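Local atomic coordinates of putative transcriptional regulator (Clostridium difficile, PDB entry 3QI7), a protein that is of unknown function but has a periplasmic-binding-protein-like fold, and probably binds a small ligand such as a sugar. Residues R143-A156 against K248-I260. Numbering follows the deposited sequence.
Sequences RGKVLAERSKEMGA and KYIVAEQSNPSPI
Arg-143 drives its guanidinium edge-on into the bend of 253-255 and takes hold of three successive residues. NE lies 2.8 Å from Glu-253 OE1, on the syn side of the carboxylate, and NH2 reaches the same oxygen from the same face, so the salt bridge is side-on with both nitrogens converging on one atom. NH1 and NH2 grip Ser-255 O end-on, both from one face of the carbonyl; NH1, the straighter bond at 155°, is tilted modestly from its plane, whereas NH2 stands well above it. NH2 adds a weak bond to Gln-254 O. With acceptors along the edge and Pro-257 CD 3.6 Å from NH2 over one face, the group is fixed in rotation. The arginine chain bends at chi2 (84°), with the guanidinium beyond the bend at the loop.

Leu-147 lies alongside the Glu-253 stem, its CD1 3.7 Å from Glu-253 CG. The other carboxylate oxygen, Glu-253 OE2, is linked through a water to Arg-150 NH1, which also bonds to Leu-366 O. One helical turn after Leu-147, Ala-252 CB fits between Ser-151 OG, itself hydrogen-bonded to Leu-147 O, and the selenium of Met-154, a selenomethionine, 3.7 Å from SE. Ile-250 closes the far end: its CD1 lies 3.6 Å from Met-154 O, by the Schellman motif that ends the helix, where Gly-155 has positive phi.

Further out, Ser-255 OG bonds to Asp-237, and the backbone of Ile-250 hydrogen-bonds with Ile-227 and with Val-229 of strand 228-231. The contact thus packs helix 140-153 against the segment leaving helix 234-247, within the lobe built on the three-stranded parallel sheet of this periplasmic-binding-protein-like alpha/beta fold.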
loop_
_atom_site.group_PDB
_atom_site.type_symbol
_atom_site.label_atom_id
_atom_site.label_comp_id
_atom_site.label_asym_id
_atom_site.label_seq_id
_atom_site.Cartn_x
_atom_site.Cartn_y
_atom_site.Cartn_z
ATOM N N ARG A 143 1.791 -10.903 3.959
ATOM C CA ARG A 143 2.718 -9.846 4.448
ATOM C C ARG A 143 3.545 -10.331 5.629
ATOM O O ARG A 143 4.766 -10.096 5.685
ATOM C CB ARG A 143 1.944 -8.575 4.807
ATOM C CG ARG A 143 2.729 -7.516 5.582
ATOM C CD ARG A 143 3.531 -6.631 4.638
ATOM N NE ARG A 143 4.518 -5.827 5.372
ATOM C CZ ARG A 143 4.240 -4.764 6.117
ATOM N NH1 ARG A 143 2.992 -4.327 6.234
ATOM N NH2 ARG A 143 5.228 -4.108 6.740
ATOM N N GLY A 144 2.888 -10.982 6.585
ATOM C CA GLY A 144 3.578 -11.514 7.767
ATOM C C GLY A 144 4.677 -12.501 7.412
ATOM O O GLY A 144 5.791 -12.427 7.940
ATOM N N LYS A 145 4.341 -13.442 6.544
ATOM C CA LYS A 145 5.251 -14.477 6.126
ATOM C C LYS A 145 6.486 -13.841 5.502
ATOM O O LYS A 145 7.611 -14.181 5.856
ATOM C CB LYS A 145 4.557 -15.402 5.134
ATOM C CG LYS A 145 5.415 -16.557 4.557
ATOM C CD LYS A 145 4.570 -17.481 3.600
ATOM C CE LYS A 145 5.404 -18.624 3.021
ATOM N NZ LYS A 145 6.359 -18.106 2.031
ATOM N N VAL A 146 6.269 -12.876 4.608
ATOM C CA VAL A 146 7.362 -12.294 3.824
ATOM C C VAL A 146 8.236 -11.397 4.699
ATOM O O VAL A 146 9.461 -11.386 4.576
ATOM C CB VAL A 146 6.822 -11.531 2.572
ATOM C CG1 VAL A 146 7.944 -10.726 1.871
ATOM C CG2 VAL A 146 6.090 -12.518 1.564
ATOM N N LEU A 147 7.615 -10.686 5.617
ATOM C CA LEU A 147 8.369 -9.838 6.577
ATOM C C LEU A 147 9.278 -10.707 7.489
ATOM O O LEU A 147 10.424 -10.349 7.780
ATOM C CB LEU A 147 7.405 -9.002 7.391
ATOM C CG LEU A 147 7.956 -8.195 8.572
ATOM C CD1 LEU A 147 9.047 -7.202 8.136
ATOM C CD2 LEU A 147 6.764 -7.483 9.270
ATOM N N ALA A 148 8.766 -11.839 7.951
ATOM C CA ALA A 148 9.577 -12.794 8.743
ATOM C C ALA A 148 10.762 -13.307 7.917
ATOM O O ALA A 148 11.916 -13.325 8.388
ATOM C CB ALA A 148 8.683 -13.970 9.216
ATOM N N GLU A 149 10.501 -13.706 6.679
ATOM C CA GLU A 149 11.571 -14.226 5.801
ATOM C C GLU A 149 12.623 -13.157 5.503
ATOM O O GLU A 149 13.829 -13.408 5.652
ATOM C CB GLU A 149 10.989 -14.793 4.513
ATOM C CG GLU A 149 10.110 -16.012 4.759
ATOM C CD GLU A 149 9.456 -16.512 3.488
ATOM O OE1 GLU A 149 9.708 -15.910 2.442
ATOM O OE2 GLU A 149 8.684 -17.506 3.545
ATOM N N ARG A 150 12.172 -11.951 5.158
ATOM C CA ARG A 150 13.102 -10.875 4.790
ATOM C C ARG A 150 13.942 -10.442 5.978
ATOM O O ARG A 150 15.131 -10.109 5.809
ATOM C CB ARG A 150 12.366 -9.683 4.124
ATOM C CG ARG A 150 11.932 -9.996 2.689
ATOM C CD ARG A 150 11.114 -8.875 1.966
ATOM N NE ARG A 150 10.625 -9.390 0.683
ATOM C CZ ARG A 150 9.856 -8.742 -0.182
ATOM N NH1 ARG A 150 9.491 -7.474 0.015
ATOM N NH2 ARG A 150 9.461 -9.373 -1.272
ATOM N N SER A 151 13.345 -10.457 7.178
ATOM C CA SER A 151 14.083 -10.301 8.431
ATOM C C SER A 151 15.219 -11.348 8.607
ATOM O O SER A 151 16.386 -10.990 8.910
ATOM C CB SER A 151 13.100 -10.387 9.639
ATOM O OG SER A 151 12.189 -9.299 9.620
ATOM N N LYS A 152 14.869 -12.627 8.406
ATOM C CA LYS A 152 15.828 -13.745 8.469
ATOM C C LYS A 152 16.983 -13.500 7.476
ATOM O O LYS A 152 18.148 -13.619 7.844
ATOM C CB LYS A 152 15.134 -15.105 8.164
ATOM C CG LYS A 152 16.024 -16.363 8.368
ATOM C CD LYS A 152 16.079 -16.812 9.814
ATOM C CE LYS A 152 17.059 -17.932 10.049
ATOM N NZ LYS A 152 16.712 -18.613 11.323
ATOM N N GLU A 153 16.648 -13.097 6.262
ATOM C CA GLU A 153 17.633 -12.927 5.170
ATOM C C GLU A 153 18.613 -11.806 5.478
ATOM O O GLU A 153 19.774 -11.842 5.057
ATOM C CB GLU A 153 16.954 -12.690 3.847
ATOM C CG GLU A 153 16.126 -13.908 3.440
ATOM C CD GLU A 153 15.109 -13.651 2.335
ATOM O OE1 GLU A 153 15.221 -12.646 1.633
ATOM O OE2 GLU A 153 14.172 -14.469 2.155
HETATM N N MSE A 154 18.151 -10.838 6.236
HETATM C CA MSE A 154 18.997 -9.713 6.660
HETATM C C MSE A 154 19.851 -10.039 7.874
HETATM O O MSE A 154 20.573 -9.165 8.363
HETATM C CB MSE A 154 18.102 -8.494 6.922
HETATM C CG MSE A 154 17.469 -7.998 5.644
HETATM SE SE MSE A 154 16.239 -6.546 5.845
HETATM C CE MSE A 154 17.535 -5.093 6.005
ATOM N N GLY A 155 19.785 -11.276 8.386
ATOM C CA GLY A 155 20.636 -11.681 9.499
ATOM C C GLY A 155 20.029 -11.562 10.884
ATOM O O GLY A 155 20.746 -11.657 11.883
ATOM N N ALA A 156 18.710 -11.391 10.969
ATOM C CA ALA A 156 18.043 -11.279 12.298
ATOM C C ALA A 156 18.187 -12.541 13.171
ATOM O O ALA A 156 17.920 -13.668 12.722
ATOM C CB ALA A 156 16.585 -10.944 12.132
ATOM N N LYS A 248 21.870 0.267 16.000
ATOM C CA LYS A 248 22.345 -0.316 14.753
ATOM C C LYS A 248 21.793 -1.702 14.535
ATOM O O LYS A 248 22.469 -2.599 14.044
ATOM C CB LYS A 248 23.864 -0.291 14.653
ATOM C CG LYS A 248 24.469 1.093 14.874
ATOM C CD LYS A 248 25.263 1.528 13.667
ATOM C CE LYS A 248 26.193 2.692 13.992
ATOM N NZ LYS A 248 25.453 3.974 13.932
ATOM N N TYR A 249 20.519 -1.842 14.880
ATOM C CA TYR A 249 19.814 -3.084 14.684
ATOM C C TYR A 249 19.177 -3.093 13.303
ATOM O O TYR A 249 19.513 -2.248 12.470
ATOM C CB TYR A 249 18.808 -3.335 15.838
ATOM C CG TYR A 249 17.835 -2.227 16.181
ATOM C CD1 TYR A 249 16.727 -1.966 15.393
ATOM C CD2 TYR A 249 17.997 -1.479 17.342
ATOM C CE1 TYR A 249 15.781 -0.977 15.751
ATOM C CE2 TYR A 249 17.084 -0.476 17.695
ATOM C CZ TYR A 249 15.995 -0.222 16.911
ATOM O OH TYR A 249 15.118 0.761 17.300
ATOM N N ILE A 250 18.310 -4.061 13.046
ATOM C CA ILE A 250 17.654 -4.188 11.750
ATOM C C ILE A 250 16.193 -3.724 11.807
ATOM O O ILE A 250 15.473 -4.017 12.770
ATOM C CB ILE A 250 17.684 -5.658 11.240
ATOM C CG1 ILE A 250 19.118 -6.163 11.082
ATOM C CG2 ILE A 250 16.961 -5.806 9.939
ATOM C CD1 ILE A 250 19.248 -7.694 11.320
ATOM N N VAL A 251 15.776 -2.986 10.786
ATOM C CA VAL A 251 14.360 -2.658 10.571
ATOM C C VAL A 251 14.007 -3.034 9.131
ATOM O O VAL A 251 14.082 -2.224 8.188
ATOM C CB VAL A 251 14.036 -1.180 10.882
ATOM C CG1 VAL A 251 12.526 -0.948 10.820
ATOM C CG2 VAL A 251 14.644 -0.794 12.254
ATOM N N ALA A 252 13.586 -4.284 8.971
ATOM C CA ALA A 252 13.352 -4.831 7.625
ATOM C C ALA A 252 12.240 -4.040 6.917
ATOM O O ALA A 252 12.331 -3.776 5.712
ATOM C CB ALA A 252 13.001 -6.307 7.716
ATOM N N GLU A 253 11.200 -3.672 7.677
ATOM C CA GLU A 253 10.063 -2.885 7.178
ATOM C C GLU A 253 9.378 -1.986 8.226
ATOM O O GLU A 253 9.198 -2.361 9.383
ATOM C CB GLU A 253 8.971 -3.836 6.587
ATOM C CG GLU A 253 9.446 -4.735 5.469
ATOM C CD GLU A 253 8.331 -5.587 4.877
ATOM O OE1 GLU A 253 7.317 -5.756 5.559
ATOM O OE2 GLU A 253 8.480 -6.105 3.745
ATOM N N GLN A 254 8.909 -0.818 7.786
ATOM C CA GLN A 254 7.931 -0.032 8.544
ATOM C C GLN A 254 6.609 -0.829 8.627
ATOM O O GLN A 254 6.371 -1.744 7.829
ATOM C CB GLN A 254 7.629 1.268 7.825
ATOM C CG GLN A 254 8.841 2.238 7.661
ATOM C CD GLN A 254 8.778 3.027 6.373
ATOM O OE1 GLN A 254 9.092 2.505 5.299
ATOM N NE2 GLN A 254 8.332 4.281 6.464
ATOM N N SER A 255 5.748 -0.419 9.550
ATOM C CA SER A 255 4.368 -0.885 9.628
ATOM C C SER A 255 3.773 -1.068 8.230
ATOM O O SER A 255 3.225 -2.130 7.895
ATOM C CB SER A 255 3.545 0.087 10.491
ATOM O OG SER A 255 3.599 1.433 10.049
ATOM N N ASN A 256 3.898 -0.027 7.421
ATOM C CA ASN A 256 3.636 -0.090 5.991
ATOM C C ASN A 256 4.790 0.588 5.261
ATOM O O ASN A 256 4.992 1.769 5.455
ATOM C CB ASN A 256 2.334 0.609 5.656
ATOM C CG ASN A 256 1.139 -0.200 6.089
ATOM O OD1 ASN A 256 0.830 -1.230 5.492
ATOM N ND2 ASN A 256 0.522 0.211 7.182
ATOM N N PRO A 257 5.558 -0.163 4.448
ATOM C CA PRO A 257 6.707 0.443 3.761
ATOM C C PRO A 257 6.356 1.677 2.931
ATOM O O PRO A 257 5.419 1.656 2.143
ATOM C CB PRO A 257 7.209 -0.676 2.858
ATOM C CG PRO A 257 6.836 -1.942 3.605
ATOM C CD PRO A 257 5.466 -1.610 4.172
ATOM N N SER A 258 7.101 2.749 3.175
ATOM C CA SER A 258 6.897 4.019 2.505
ATOM C C SER A 258 8.124 4.925 2.603
ATOM O O SER A 258 8.525 5.290 3.696
ATOM C CB SER A 258 5.694 4.749 3.101
ATOM O OG SER A 258 5.585 6.018 2.493
ATOM N N PRO A 259 8.700 5.304 1.456
ATOM C CA PRO A 259 9.833 6.234 1.462
ATOM C C PRO A 259 9.461 7.621 1.969
ATOM O O PRO A 259 10.326 8.353 2.515
ATOM C CB PRO A 259 10.240 6.307 -0.017
ATOM C CG PRO A 259 9.603 5.148 -0.672
ATOM C CD PRO A 259 8.367 4.837 0.101
ATOM N N ILE A 260 8.201 8.014 1.755
ATOM C CA ILE A 260 7.775 9.378 2.057
ATOM C C ILE A 260 7.279 9.562 3.506
ATOM O O ILE A 260 7.424 10.650 4.078
ATOM C CB ILE A 260 6.744 9.872 1.017
ATOM C CG1 ILE A 260 6.439 11.367 1.204
ATOM C CG2 ILE A 260 5.460 9.022 1.054
ATOM C CD1 ILE A 260 7.663 12.283 1.122
HETATM O O HOH W 1 10.411 -5.565 2.112
#